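Local coordinates for Alpha/beta hydrolase fold protein (Chitinophaga pinensis, PDB 4PW0), which probably works as a serine-dependent hydrolase of the alpha/beta hydrolase fold, its natural substrate being unknown, at residues I127-I132 with E277-S282; S35-I40 with Y103-G108; Q43-T48 with G201-A206. All blocks are in the same frame, centred on the assembly; numbering follows the deposited sequence.

Interaction 1 of 3, residues I127-I132 with E277-S282; sequences IRKIII and EYFLDS
Lys129 runs from the strand to segment 277-282, near the C-terminal end of helix 269-282, and its ammonium carries most of the polar contact. With CG anti to the carbonyl carbon (chi1 -62°) and every later bond extended, the chain stays straight and delivers NZ to two successive helix carbonyls. Lys129 NZ lies 2.8 Å from Phe279 O, in the plane of that carbonyl, and 3.0 Å from Leu280 O, where it sits above the carbonyl plane. It also bonds Tyr283 O and a water, which probably helps a buried charge, lying where the helix dipole would be negative. Arg128 adds less: its NH2 makes a weak, bent bond to Leu280 O (3.1 Å), while water 1 joins NH1 to the same oxygen more comfortably. The guanidinium's stronger partner is Asp105, and Lys129 CE lies over the centre of one of its faces.

The rest is mainly apolar. Lys129 CD stands over one face of the Phe279 ring, toward the rim. Ile131 CG1 is 3.9 Å from Phe279 CE2 as the two side chains pass alongside, running opposite ways. At its tip, Ile131 CD1 meets Leu280 CD2 at 4.0 Å, these chains crossing nearly at right angles. A ring carbon also meets a backbone carbonyl, Phe279 CE2 lying 3.5 Å from Ile130 O. Replacing Lys129 with a leucine would probably leave the Phe279 and Leu280 carbonyls without their shared donor and free the end of the helix to shift.

Ile130 points its CB away, toward helix 111-122 on the other face of the sheet. Strand 129-132 and helix segment 277-282 run antiparallel (168°), axes 9.5 Å apart, as expected where the C-terminal helix of an alpha/beta hydrolase covers one face of the central sheet in its three-layer sandwich.

Interaction 2 of 3, residues S35-I40 with Y103-G108; sequences SDIPLI and YFDVLG
Leu39 turns CG anti to its backbone N (chi1 177°) and then bends at chi2 (63°), which swings CD1 across onto the neighbouring strand. There Leu39 CD1 packs 3.7 Å from Asp105 CB, its side chain roughly perpendicular to that of the aspartate, and touches Leu107 CB a little farther along. Ile37 touches with both branches: Ile37 CG2 lies 3.8 Å from Phe104 CA and also flanks the Asp105 carboxylate, while CG1 runs alongside the Tyr103 ring in the same direction.

Between the backbones the pairing is parallel, Leu39 opposite Asp105 and Ile40 opposite Val106. Asp105 N bonds Pro38 O at 2.9 Å. Asp105 O in turn takes the amide of Ile40 (Ile40 N to Asp105 O 2.8 Å), and Leu107 N closes the run on Ile40 O at 2.9 Å. Strands 39-42 and 104-109 are thus locked side by side in the middle of the sheet, the second leading through Gly108 into what is probably the nucleophile elbow of this family.

Water 5 links Ile37 O to Asp105 OD2, the latter bond 2.6 Å. With Arg128 salt-bridged to OD2 and the amide of Lys129 on OD1, the buried carboxylate is probably well compensated and likely to stay ionised. Through that water it ties the loop ahead of strand 39-42 to strand 104-109, and through Arg128 and Lys129 to strand 127-133.

Interaction 3 of 3, residues Q43-T48 with G201-A206; sequences QHFTGT and GAQLTA
Phe45 O is gripped by the residues on either side of it. Thr46 OG1 comes in at 2.7 Å to Phe45 O, in the carbonyl plane and on a lone pair, whereas His44 ND1 reaches Phe45 O at 2.8 Å from above that plane. These bonds brace a type II beta turn from His44 to Gly47, in the loop after strand 39-42, where alpha/beta hydrolases usually place part of the oxyanion hole. The loop's place, beside the probable nucleophile elbow, is consistent with such a role.

Helix 197-212 comes from the helical insertion between strands 127-133 and 226-231, the usual position of a lid, and meets the turn through Gln203. With its chain extended beyond CG, Gln203 offers OE1 to the amide of Thr46: Thr46 N to Gln203 OE1 is 2.8 Å, nearly straight at 167° and in the plane of the side-chain carbonyl. Its other amide atom, NE2, gives a hydrogen to water 6, which in turn donates to His44 O and Gly47 O. One glutamine amide thus holds the turn's backbone directly through OE1 and, by way of water 6, through NE2.

The Phe45 ring packs beside this polar link, its plane turned 54° from the Gln203 amide. Phe146 meets it edge-to-face. Thr46 CG2 covers the centre of one ring face, Gln203 CB lies in plane at the ring's edge, and Phe45 CE1 ends 4.1 Å from Leu204 CB.

Interactions 1 and 2 are buried and share the central sheet, strands 127-133 and 104-109 being neighbours in it. They touch directly, joined by the Arg128-Asp105 salt bridge, and Leu280 packs on the same carboxylate. Interaction 2 is strand-to-strand and relies on regular backbone bonds; interaction 1 lays a helix over the sheet and spends side-chain charge on carbonyls. Interaction 3, partly buried, lies on the opposite side of the chain's centre, about 22 Å from interaction 2 and 24 Å from interaction 1 between centres. There a neutral amide and a water join loop to helix. Segment 43-48 follows closely on segment 35-40, so strand 39-42 connects the sheet core to the presumed active-site side.

Interaction 1 of 3, residues I127-I132 with E277-S282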
ATOM      1  N   ILE A 127      22.501   5.552  -3.026  1.00 20.38           N
ATOM      2  CA  ILE A 127      21.030   5.522  -3.069  1.00 18.80           C
ATOM      3  C   ILE A 127      20.474   5.757  -1.660  1.00 18.75           C
ATOM      4  O   ILE A 127      20.954   5.153  -0.683  1.00 20.92           O
ATOM      5  CB  ILE A 127      20.552   4.171  -3.633  1.00 20.14           C
ATOM      6  CG1 ILE A 127      20.914   4.082  -5.124  1.00 21.91           C
ATOM      7  CG2 ILE A 127      19.038   4.014  -3.459  1.00 20.52           C
ATOM      8  CD1 ILE A 127      20.686   2.729  -5.737  1.00 23.56           C
ATOM      9  N   ARG A 128      19.457   6.608  -1.563  1.00 18.90           N
ATOM     10  CA  ARG A 128      18.742   6.810  -0.338  1.00 19.24           C
ATOM     11  C   ARG A 128      17.503   5.884  -0.266  1.00 18.74           C
ATOM     12  O   ARG A 128      17.520   4.901   0.487  1.00 20.53           O
ATOM     13  CB  ARG A 128      18.396   8.273  -0.172  1.00 19.95           C
ATOM     14  CG  ARG A 128      17.776   8.547   1.180  1.00 21.64           C
ATOM     15  CD  ARG A 128      17.275   9.975   1.355  1.00 24.27           C
ATOM     16  NE  ARG A 128      16.170  10.290   0.462  1.00 21.79           N
ATOM     17  CZ  ARG A 128      15.197  11.157   0.721  1.00 24.40           C
ATOM     18  NH1 ARG A 128      15.177  11.853   1.866  1.00 34.56           N
ATOM     19  NH2 ARG A 128      14.209  11.316  -0.166  1.00 28.27           N
ATOM     20  N   LYS A 129      16.464   6.198  -1.055  1.00 18.86           N
ATOM     21  CA  LYS A 129      15.246   5.367  -1.043  1.00 16.39           C
ATOM     22  C   LYS A 129      15.013   4.791  -2.434  1.00 16.26           C
ATOM     23  O   LYS A 129      15.447   5.349  -3.447  1.00 17.44           O
ATOM     24  CB  LYS A 129      14.036   6.217  -0.652  1.00 16.95           C
ATOM     25  CG  LYS A 129      14.152   6.813   0.763  1.00 19.51           C
ATOM     26  CD  LYS A 129      12.897   7.569   1.177  1.00 19.92           C
ATOM     27  CE  LYS A 129      13.049   8.300   2.457  1.00 24.05           C
ATOM     28  NZ  LYS A 129      11.894   9.036   2.956  1.00 19.58           N
ATOM     29  N   ILE A 130      14.274   3.684  -2.446  1.00 15.95           N
ATOM     30  CA  ILE A 130      14.041   2.908  -3.667  1.00 15.34           C
ATOM     31  C   ILE A 130      12.541   2.682  -3.866  1.00 14.87           C
ATOM     32  O   ILE A 130      11.843   2.271  -2.937  1.00 15.84           O
ATOM     33  CB  ILE A 130      14.719   1.533  -3.546  1.00 16.18           C
ATOM     34  CG1 ILE A 130      16.214   1.690  -3.247  1.00 17.64           C
ATOM     35  CG2 ILE A 130      14.469   0.647  -4.747  1.00 17.19           C
ATOM     36  CD1 ILE A 130      16.894   0.368  -2.943  1.00 19.44           C
ATOM     37  N   ILE A 131      12.075   2.899  -5.105  1.00 14.79           N
ATOM     38  CA  ILE A 131      10.712   2.517  -5.515  1.00 14.48           C
ATOM     39  C   ILE A 131      10.836   1.483  -6.634  1.00 14.29           C
ATOM     40  O   ILE A 131      11.558   1.721  -7.605  1.00 14.55           O
ATOM     41  CB  ILE A 131       9.915   3.725  -6.011  1.00 14.68           C
ATOM     42  CG1 ILE A 131       9.867   4.808  -4.940  1.00 16.02           C
ATOM     43  CG2 ILE A 131       8.514   3.291  -6.436  1.00 15.44           C
ATOM     44  CD1 ILE A 131       9.747   6.201  -5.516  1.00 21.49           C
ATOM     45  N   ILE A 132      10.135   0.356  -6.484  1.00 14.12           N
ATOM     46  CA  ILE A 132      10.111  -0.729  -7.453  1.00 13.55           C
ATOM     47  C   ILE A 132       8.664  -0.891  -7.895  1.00 13.77           C
ATOM     48  O   ILE A 132       7.798  -1.139  -7.056  1.00 14.90           O
ATOM     49  CB  ILE A 132      10.638  -2.053  -6.880  1.00 14.57           C
ATOM     50  CG1 ILE A 132      12.079  -1.919  -6.449  1.00 15.98           C
ATOM     51  CG2 ILE A 132      10.443  -3.185  -7.894  1.00 15.67           C
ATOM     52  CD1 ILE A 132      12.603  -3.097  -5.670  1.00 17.36           C
ATOM     53  N   GLU A 277       4.965  10.133  -3.061  1.00 16.63           N
ATOM     54  CA  GLU A 277       5.367  11.409  -2.513  1.00 18.38           C
ATOM     55  C   GLU A 277       5.525  11.322  -0.997  1.00 18.10           C
ATOM     56  O   GLU A 277       6.518  11.835  -0.438  1.00 19.47           O
ATOM     57  CB  GLU A 277       4.335  12.466  -2.933  1.00 24.82           C
ATOM     58  CG  GLU A 277       4.491  13.820  -2.356  1.00 31.45           C
ATOM     59  CD  GLU A 277       3.400  14.668  -2.980  1.00 44.36           C
ATOM     60  OE1 GLU A 277       2.202  14.264  -2.898  1.00 51.34           O
ATOM     61  OE2 GLU A 277       3.745  15.673  -3.614  1.00 47.29           O
ATOM     62  N   TYR A 278       4.589  10.682  -0.290  1.00 16.99           N
ATOM     63  CA  TYR A 278       4.757  10.482   1.107  1.00 18.31           C
ATOM     64  C   TYR A 278       6.010   9.671   1.441  1.00 17.62           C
ATOM     65  O   TYR A 278       6.805   9.994   2.351  1.00 18.39           O
ATOM     66  CB  TYR A 278       3.501   9.853   1.781  1.00 18.72           C
ATOM     67  CG  TYR A 278       3.695   9.689   3.254  1.00 18.95           C
ATOM     68  CD1 TYR A 278       3.429  10.756   4.136  1.00 20.85           C
ATOM     69  CD2 TYR A 278       4.251   8.546   3.785  1.00 19.10           C
ATOM     70  CE1 TYR A 278       3.699  10.609   5.469  1.00 21.09           C
ATOM     71  CE2 TYR A 278       4.561   8.427   5.131  1.00 19.96           C
ATOM     72  CZ  TYR A 278       4.263   9.486   5.967  1.00 22.03           C
ATOM     73  OH  TYR A 278       4.609   9.382   7.306  1.00 24.29           O
ATOM     74  N   PHE A 279       6.164   8.552   0.732  1.00 16.57           N
ATOM     75  CA  PHE A 279       7.300   7.704   0.952  1.00 16.54           C
ATOM     76  C   PHE A 279       8.615   8.495   0.847  1.00 17.61           C
ATOM     77  O   PHE A 279       9.447   8.413   1.726  1.00 18.58           O
ATOM     78  CB  PHE A 279       7.266   6.548  -0.039  1.00 16.22           C
ATOM     79  CG  PHE A 279       8.508   5.689  -0.040  1.00 16.20           C
ATOM     80  CD1 PHE A 279       8.784   4.832   1.020  1.00 16.40           C
ATOM     81  CD2 PHE A 279       9.387   5.723  -1.098  1.00 15.92           C
ATOM     82  CE1 PHE A 279       9.918   4.025   1.008  1.00 16.83           C
ATOM     83  CE2 PHE A 279      10.521   4.924  -1.126  1.00 16.45           C
ATOM     84  CZ  PHE A 279      10.773   4.086  -0.071  1.00 16.77           C
ATOM     85  N   LEU A 280       8.773   9.237  -0.230  1.00 16.89           N
ATOM     86  CA  LEU A 280      10.031   9.977  -0.433  1.00 17.86           C
ATOM     87  C   LEU A 280      10.210  11.126   0.548  1.00 18.93           C
ATOM     88  O   LEU A 280      11.336  11.317   1.040  1.00 20.83           O
ATOM     89  CB  LEU A 280      10.113  10.488  -1.846  1.00 17.77           C
ATOM     90  CG  LEU A 280      10.216   9.415  -2.925  1.00 18.01           C
ATOM     91  CD1 LEU A 280      10.203  10.075  -4.280  1.00 20.40           C
ATOM     92  CD2 LEU A 280      11.457   8.534  -2.755  1.00 19.05           C
ATOM     93  N   ASP A 281       9.129  11.834   0.855  1.00 18.41           N
ATOM     94  CA  ASP A 281       9.289  13.022   1.688  0.60 18.91           C
ATOM     95  C   ASP A 281       9.332  12.710   3.159  1.00 20.43           C
ATOM     96  O   ASP A 281       9.987  13.450   3.912  1.00 24.45           O
ATOM     97  CB  ASP A 281       8.224  14.053   1.343  0.60 23.50           C
ATOM     98  CG  ASP A 281       8.418  14.619  -0.040  0.60 30.32           C
ATOM     99  OD1 ASP A 281       9.556  14.536  -0.553  0.60 32.55           O
ATOM    100  OD2 ASP A 281       7.443  15.135  -0.624  0.60 34.45           O
ATOM    101  N   SER A 282       8.699  11.602   3.582  1.00 19.20           N
ATOM    102  CA  SER A 282       8.453  11.409   4.989  1.00 20.57           C
ATOM    103  C   SER A 282       8.785  10.073   5.618  1.00 22.04           C
ATOM    104  O   SER A 282       8.999  10.022   6.831  1.00 24.07           O
ATOM    105  CB  SER A 282       6.987  11.739   5.252  1.00 22.39           C
ATOM    106  OG  SER A 282       6.667  13.094   4.993  1.00 25.90           O
TER
HETATM  107  O   HOH W   1      12.910  13.545   2.306  1.00 37.85           O
HETATM  108  O   HOH W   2      12.651  14.169   0.139  1.00 50.59           O
HETATM  109  O   HOH W   3      12.551  11.381   4.472  1.00 35.75           O

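Interaction 2 of 3, residues S35-I40 with Y103-G108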
ATOM      1  N   SER A  35      17.125  20.017  -6.980  1.00 34.87           N
ATOM      2  CA  SER A  35      17.037  19.707  -5.554  1.00 33.94           C
ATOM      3  C   SER A  35      18.221  18.851  -5.129  1.00 31.07           C
ATOM      4  O   SER A  35      18.927  18.274  -5.959  1.00 30.52           O
ATOM      5  CB  SER A  35      15.695  19.037  -5.214  1.00 35.88           C
ATOM      6  OG  SER A  35      15.597  17.709  -5.726  1.00 29.81           O
ATOM      7  N   ASP A  36      18.435  18.774  -3.826  1.00 29.70           N
ATOM      8  CA  ASP A  36      19.640  18.142  -3.296  1.00 36.25           C
ATOM      9  C   ASP A  36      19.656  16.629  -3.447  1.00 34.06           C
ATOM     10  O   ASP A  36      20.720  16.028  -3.563  1.00 37.50           O
ATOM     11  CB  ASP A  36      19.787  18.468  -1.813  1.00 39.77           C
ATOM     12  CG  ASP A  36      20.380  19.845  -1.567  1.00 51.14           C
ATOM     13  OD1 ASP A  36      20.860  20.545  -2.512  1.00 54.81           O
ATOM     14  OD2 ASP A  36      20.368  20.210  -0.388  1.00 61.27           O
ATOM     15  N   ILE A  37      18.477  16.018  -3.425  1.00 28.66           N
ATOM     16  CA  ILE A  37      18.360  14.558  -3.560  1.00 26.55           C
ATOM     17  C   ILE A  37      17.346  14.296  -4.685  1.00 25.08           C
ATOM     18  O   ILE A  37      16.137  14.181  -4.435  1.00 26.87           O
ATOM     19  CB  ILE A  37      17.943  13.853  -2.276  1.00 25.65           C
ATOM     20  CG1 ILE A  37      18.907  14.197  -1.132  1.00 31.33           C
ATOM     21  CG2 ILE A  37      17.916  12.345  -2.482  1.00 26.62           C
ATOM     22  CD1 ILE A  37      18.371  13.795   0.218  1.00 33.71           C
ATOM     23  N   PRO A  38      17.842  14.226  -5.923  1.00 22.75           N
ATOM     24  CA  PRO A  38      16.934  14.015  -7.045  1.00 21.36           C
ATOM     25  C   PRO A  38      16.399  12.556  -7.038  1.00 20.06           C
ATOM     26  O   PRO A  38      16.987  11.671  -6.403  1.00 21.14           O
ATOM     27  CB  PRO A  38      17.817  14.238  -8.279  1.00 23.51           C
ATOM     28  CG  PRO A  38      19.080  14.847  -7.768  1.00 33.04           C
ATOM     29  CD  PRO A  38      19.246  14.370  -6.368  1.00 27.73           C
ATOM     30  N   LEU A  39      15.305  12.358  -7.783  1.00 19.23           N
ATOM     31  CA  LEU A  39      14.759  11.017  -8.032  1.00 18.45           C
ATOM     32  C   LEU A  39      15.164  10.650  -9.448  1.00 18.03           C
ATOM     33  O   LEU A  39      14.773  11.326 -10.423  1.00 19.96           O
ATOM     34  CB  LEU A  39      13.245  11.066  -7.932  1.00 18.06           C
ATOM     35  CG  LEU A  39      12.557   9.747  -8.250  1.00 17.77           C
ATOM     36  CD1 LEU A  39      12.937   8.651  -7.263  1.00 17.23           C
ATOM     37  CD2 LEU A  39      11.048   9.949  -8.289  1.00 17.75           C
ATOM     38  N   ILE A  40      15.931   9.582  -9.573  1.00 17.31           N
ATOM     39  CA  ILE A  40      16.346   9.059 -10.884  0.60 17.80           C
ATOM     40  C   ILE A  40      15.417   7.886 -11.259  1.00 16.52           C
ATOM     41  O   ILE A  40      15.229   6.973 -10.469  1.00 16.36           O
ATOM     42  CB  ILE A  40      17.788   8.513 -10.892  0.60 19.75           C
ATOM     43  CG1 ILE A  40      18.772   9.461 -10.183  0.60 21.83           C
ATOM     44  CG2 ILE A  40      18.246   8.213 -12.321  0.60 20.90           C
ATOM     45  CD1 ILE A  40      18.851  10.835 -10.800  0.60 23.19           C
ATOM     46  N   TYR A 103      24.162  11.245  -4.674  1.00 25.00           N
ATOM     47  CA  TYR A 103      23.238  10.680  -3.680  1.00 23.48           C
ATOM     48  C   TYR A 103      21.841  10.984  -4.188  1.00 23.73           C
ATOM     49  O   TYR A 103      21.508  12.139  -4.517  1.00 23.95           O
ATOM     50  CB  TYR A 103      23.466  11.334  -2.335  1.00 23.80           C
ATOM     51  CG  TYR A 103      22.768  10.669  -1.152  1.00 24.71           C
ATOM     52  CD1 TYR A 103      22.968   9.311  -0.866  1.00 25.62           C
ATOM     53  CD2 TYR A 103      21.921  11.404  -0.325  1.00 27.82           C
ATOM     54  CE1 TYR A 103      22.360   8.714   0.226  1.00 27.23           C
ATOM     55  CE2 TYR A 103      21.318  10.823   0.764  1.00 27.53           C
ATOM     56  CZ  TYR A 103      21.534   9.494   1.032  1.00 25.61           C
ATOM     57  OH  TYR A 103      20.921   8.963   2.137  1.00 28.68           O
ATOM     58  N   PHE A 104      21.011   9.940  -4.290  1.00 20.98           N
ATOM     59  CA  PHE A 104      19.753  10.131  -4.995  1.00 19.94           C
ATOM     60  C   PHE A 104      18.784   9.021  -4.611  1.00 19.37           C
ATOM     61  O   PHE A 104      19.182   7.998  -4.102  1.00 19.69           O
ATOM     62  CB  PHE A 104      20.000  10.137  -6.524  1.00 19.84           C
ATOM     63  CG  PHE A 104      20.834   8.985  -7.020  1.00 19.42           C
ATOM     64  CD1 PHE A 104      22.221   9.082  -7.065  1.00 22.52           C
ATOM     65  CD2 PHE A 104      20.262   7.795  -7.441  1.00 20.89           C
ATOM     66  CE1 PHE A 104      23.009   8.046  -7.523  1.00 22.92           C
ATOM     67  CE2 PHE A 104      21.037   6.762  -7.905  1.00 19.85           C
ATOM     68  CZ  PHE A 104      22.427   6.883  -7.954  1.00 21.47           C
ATOM     69  N   ASP A 105      17.507   9.282  -4.847  1.00 18.46           N
ATOM     70  CA  ASP A 105      16.486   8.244  -4.757  1.00 17.81           C
ATOM     71  C   ASP A 105      16.335   7.634  -6.156  1.00 16.50           C
ATOM     72  O   ASP A 105      16.679   8.248  -7.170  1.00 17.31           O
ATOM     73  CB  ASP A 105      15.157   8.854  -4.329  1.00 18.75           C
ATOM     74  CG  ASP A 105      15.200   9.435  -2.929  1.00 20.22           C
ATOM     75  OD1 ASP A 105      15.836   8.821  -2.018  1.00 19.57           O
ATOM     76  OD2 ASP A 105      14.512  10.464  -2.723  1.00 21.52           O
ATOM     77  N   VAL A 106      15.755   6.420  -6.199  1.00 16.06           N
ATOM     78  CA  VAL A 106      15.534   5.746  -7.482  1.00 16.24           C
ATOM     79  C   VAL A 106      14.107   5.201  -7.578  1.00 15.31           C
ATOM     80  O   VAL A 106      13.529   4.770  -6.588  1.00 16.42           O
ATOM     81  CB  VAL A 106      16.536   4.604  -7.739  1.00 16.40           C
ATOM     82  CG1 VAL A 106      17.950   5.156  -7.787  1.00 17.88           C
ATOM     83  CG2 VAL A 106      16.446   3.506  -6.683  1.00 17.52           C
ATOM     84  N   LEU A 107      13.614   5.207  -8.821  1.00 14.52           N
ATOM     85  CA  LEU A 107      12.306   4.604  -9.150  1.00 15.02           C
ATOM     86  C   LEU A 107      12.543   3.729 -10.373  1.00 14.31           C
ATOM     87  O   LEU A 107      12.968   4.214 -11.418  1.00 15.71           O
ATOM     88  CB  LEU A 107      11.277   5.691  -9.467  1.00 16.77           C
ATOM     89  CG  LEU A 107       9.846   5.235  -9.850  1.00 20.03           C
ATOM     90  CD1 LEU A 107       8.938   6.461  -9.817  1.00 23.20           C
ATOM     91  CD2 LEU A 107       9.817   4.669 -11.184  1.00 20.71           C
ATOM     92  N   GLY A 108      12.287   2.431 -10.255  1.00 14.13           N
ATOM     93  CA  GLY A 108      12.496   1.523 -11.358  1.00 15.55           C
ATOM     94  C   GLY A 108      11.185   0.813 -11.691  1.00 14.58           C
ATOM     95  O   GLY A 108      10.585   0.185 -10.814  1.00 15.07           O
TER
HETATM   96  O   HOH W   4      22.602  14.542  -4.370  1.00 44.55           O
HETATM   97  O   HOH W   5      13.821  12.450  -4.278  1.00 29.21           O

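Interaction 3 of 3, residues Q43-T48 with G201-A206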
ATOM      1  N   GLN A  43      13.489   3.060 -16.778  1.00 14.96           N
ATOM      2  CA  GLN A  43      12.325   2.743 -17.632  1.00 15.56           C
ATOM      3  C   GLN A  43      12.080   1.252 -17.884  1.00 14.68           C
ATOM      4  O   GLN A  43      12.961   0.401 -17.681  1.00 16.24           O
ATOM      5  CB  GLN A  43      12.484   3.520 -18.951  1.00 16.04           C
ATOM      6  CG  GLN A  43      11.316   3.571 -19.921  1.00 15.58           C
ATOM      7  CD  GLN A  43      10.037   4.082 -19.323  1.00 15.47           C
ATOM      8  OE1 GLN A  43       9.465   3.502 -18.373  1.00 16.57           O
ATOM      9  NE2 GLN A  43       9.587   5.241 -19.823  1.00 17.62           N
ATOM     10  N   HIS A  44      10.864   0.949 -18.338  1.00 14.79           N
ATOM     11  CA  HIS A  44      10.469  -0.412 -18.720  1.00 15.10           C
ATOM     12  C   HIS A  44      10.992  -0.915 -20.034  1.00 18.67           C
ATOM     13  O   HIS A  44      11.578  -0.154 -20.797  1.00 18.71           O
ATOM     14  CB  HIS A  44       8.927  -0.480 -18.728  1.00 16.19           C
ATOM     15  CG  HIS A  44       8.250   0.222 -19.882  1.00 16.29           C
ATOM     16  ND1 HIS A  44       8.157  -0.328 -21.135  1.00 17.91           N
ATOM     17  CD2 HIS A  44       7.546   1.377 -19.948  1.00 17.07           C
ATOM     18  CE1 HIS A  44       7.481   0.484 -21.936  1.00 18.45           C
ATOM     19  NE2 HIS A  44       7.071   1.501 -21.234  1.00 17.26           N
ATOM     20  N   PHE A  45      10.668  -2.184 -20.361  1.00 18.97           N
ATOM     21  CA  PHE A  45      11.070  -2.877 -21.641  1.00 18.01           C
ATOM     22  C   PHE A  45      10.518  -2.180 -22.866  1.00 18.10           C
ATOM     23  O   PHE A  45       9.335  -2.048 -23.017  1.00 18.01           O
ATOM     24  CB  PHE A  45      10.532  -4.315 -21.618  1.00 19.06           C
ATOM     25  CG  PHE A  45      10.714  -5.121 -22.885  1.00 18.81           C
ATOM     26  CD1 PHE A  45      11.966  -5.319 -23.443  1.00 19.61           C
ATOM     27  CD2 PHE A  45       9.653  -5.736 -23.484  1.00 19.88           C
ATOM     28  CE1 PHE A  45      12.103  -6.086 -24.587  1.00 18.66           C
ATOM     29  CE2 PHE A  45       9.772  -6.480 -24.640  1.00 19.78           C
ATOM     30  CZ  PHE A  45      11.025  -6.675 -25.205  1.00 19.39           C
ATOM     31  N   THR A  46      11.419  -1.752 -23.734  1.00 16.68           N
ATOM     32  CA  THR A  46      11.176  -0.995 -24.974  1.00 17.03           C
ATOM     33  C   THR A  46      10.841   0.476 -24.734  1.00 16.32           C
ATOM     34  O   THR A  46      10.724   1.222 -25.709  1.00 18.86           O
ATOM     35  CB  THR A  46      10.136  -1.575 -25.940  1.00 18.52           C
ATOM     36  OG1 THR A  46       8.796  -1.222 -25.509  1.00 18.58           O
ATOM     37  CG2 THR A  46      10.279  -3.050 -26.100  1.00 19.20           C
ATOM     38  N   GLY A  47      10.677   0.903 -23.496  1.00 15.53           N
ATOM     39  CA  GLY A  47      10.250   2.286 -23.243  1.00 15.91           C
ATOM     40  C   GLY A  47      11.331   3.296 -23.485  1.00 16.51           C
ATOM     41  O   GLY A  47      12.508   3.036 -23.247  1.00 17.74           O
ATOM     42  N   THR A  48      10.895   4.475 -23.897  1.00 16.31           N
ATOM     43  CA  THR A  48      11.776   5.641 -24.092  1.00 17.19           C
ATOM     44  C   THR A  48      11.316   6.753 -23.180  1.00 15.83           C
ATOM     45  O   THR A  48      10.493   6.564 -22.294  1.00 16.75           O
ATOM     46  CB  THR A  48      11.759   6.081 -25.574  1.00 18.77           C
ATOM     47  OG1 THR A  48      10.464   6.610 -25.882  1.00 22.04           O
ATOM     48  CG2 THR A  48      12.112   4.894 -26.487  1.00 27.64           C
ATOM     49  N   GLY A 201      16.208  -6.213 -28.574  1.00 16.24           N
ATOM     50  CA  GLY A 201      16.771  -7.566 -28.451  1.00 15.89           C
ATOM     51  C   GLY A 201      17.665  -7.720 -27.238  1.00 15.85           C
ATOM     52  O   GLY A 201      17.595  -8.748 -26.539  1.00 17.37           O
ATOM     53  N   ALA A 202      18.462  -6.695 -26.929  1.00 16.61           N
ATOM     54  CA  ALA A 202      19.335  -6.756 -25.783  1.00 17.06           C
ATOM     55  C   ALA A 202      18.511  -6.818 -24.483  1.00 15.83           C
ATOM     56  O   ALA A 202      18.826  -7.580 -23.563  1.00 17.15           O
ATOM     57  CB  ALA A 202      20.258  -5.551 -25.766  1.00 18.46           C
ATOM     58  N   GLN A 203      17.466  -6.003 -24.417  1.00 15.34           N
ATOM     59  CA  GLN A 203      16.596  -6.005 -23.236  1.00 15.90           C
ATOM     60  C   GLN A 203      15.842  -7.297 -23.074  1.00 16.63           C
ATOM     61  O   GLN A 203      15.714  -7.763 -21.957  1.00 16.22           O
ATOM     62  CB  GLN A 203      15.617  -4.835 -23.289  1.00 15.67           C
ATOM     63  CG  GLN A 203      16.281  -3.479 -23.159  1.00 15.90           C
ATOM     64  CD  GLN A 203      15.279  -2.363 -23.252  1.00 16.91           C
ATOM     65  OE1 GLN A 203      14.091  -2.582 -23.481  1.00 19.61           O
ATOM     66  NE2 GLN A 203      15.761  -1.135 -23.085  1.00 18.81           N
ATOM     67  N   LEU A 204      15.363  -7.884 -24.161  1.00 15.18           N
ATOM     68  CA  LEU A 204      14.670  -9.173 -24.053  1.00 15.02           C
ATOM     69  C   LEU A 204      15.599 -10.225 -23.476  1.00 15.87           C
ATOM     70  O   LEU A 204      15.206 -11.008 -22.579  1.00 15.63           O
ATOM     71  CB  LEU A 204      14.076  -9.600 -25.409  1.00 15.76           C
ATOM     72  CG  LEU A 204      13.146 -10.806 -25.406  1.00 17.44           C
ATOM     73  CD1 LEU A 204      12.159 -10.724 -26.553  1.00 22.25           C
ATOM     74  CD2 LEU A 204      13.902 -12.101 -25.523  1.00 20.30           C
ATOM     75  N   THR A 205      16.844 -10.212 -23.923  1.00 16.40           N
ATOM     76  CA  THR A 205      17.845 -11.118 -23.392  1.00 17.27           C
ATOM     77  C   THR A 205      18.087 -10.876 -21.886  1.00 16.02           C
ATOM     78  O   THR A 205      18.103 -11.805 -21.067  1.00 17.37           O
ATOM     79  CB  THR A 205      19.176 -10.975 -24.165  1.00 17.51           C
ATOM     80  OG1 THR A 205      18.909 -11.170 -25.550  1.00 18.37           O
ATOM     81  CG2 THR A 205      20.184 -12.004 -23.695  1.00 19.33           C
ATOM     82  N   ALA A 206      18.259  -9.599 -21.524  1.00 15.77           N
ATOM     83  CA  ALA A 206      18.552  -9.211 -20.163  1.00 15.75           C
ATOM     84  C   ALA A 206      17.410  -9.604 -19.203  1.00 15.84           C
ATOM     85  O   ALA A 206      17.675 -10.087 -18.072  1.00 17.33           O
ATOM     86  CB  ALA A 206      18.842  -7.728 -20.075  1.00 17.83           C
TER
HETATM   87  O   HOH W   6      13.815   0.896 -22.091  1.00 19.26           O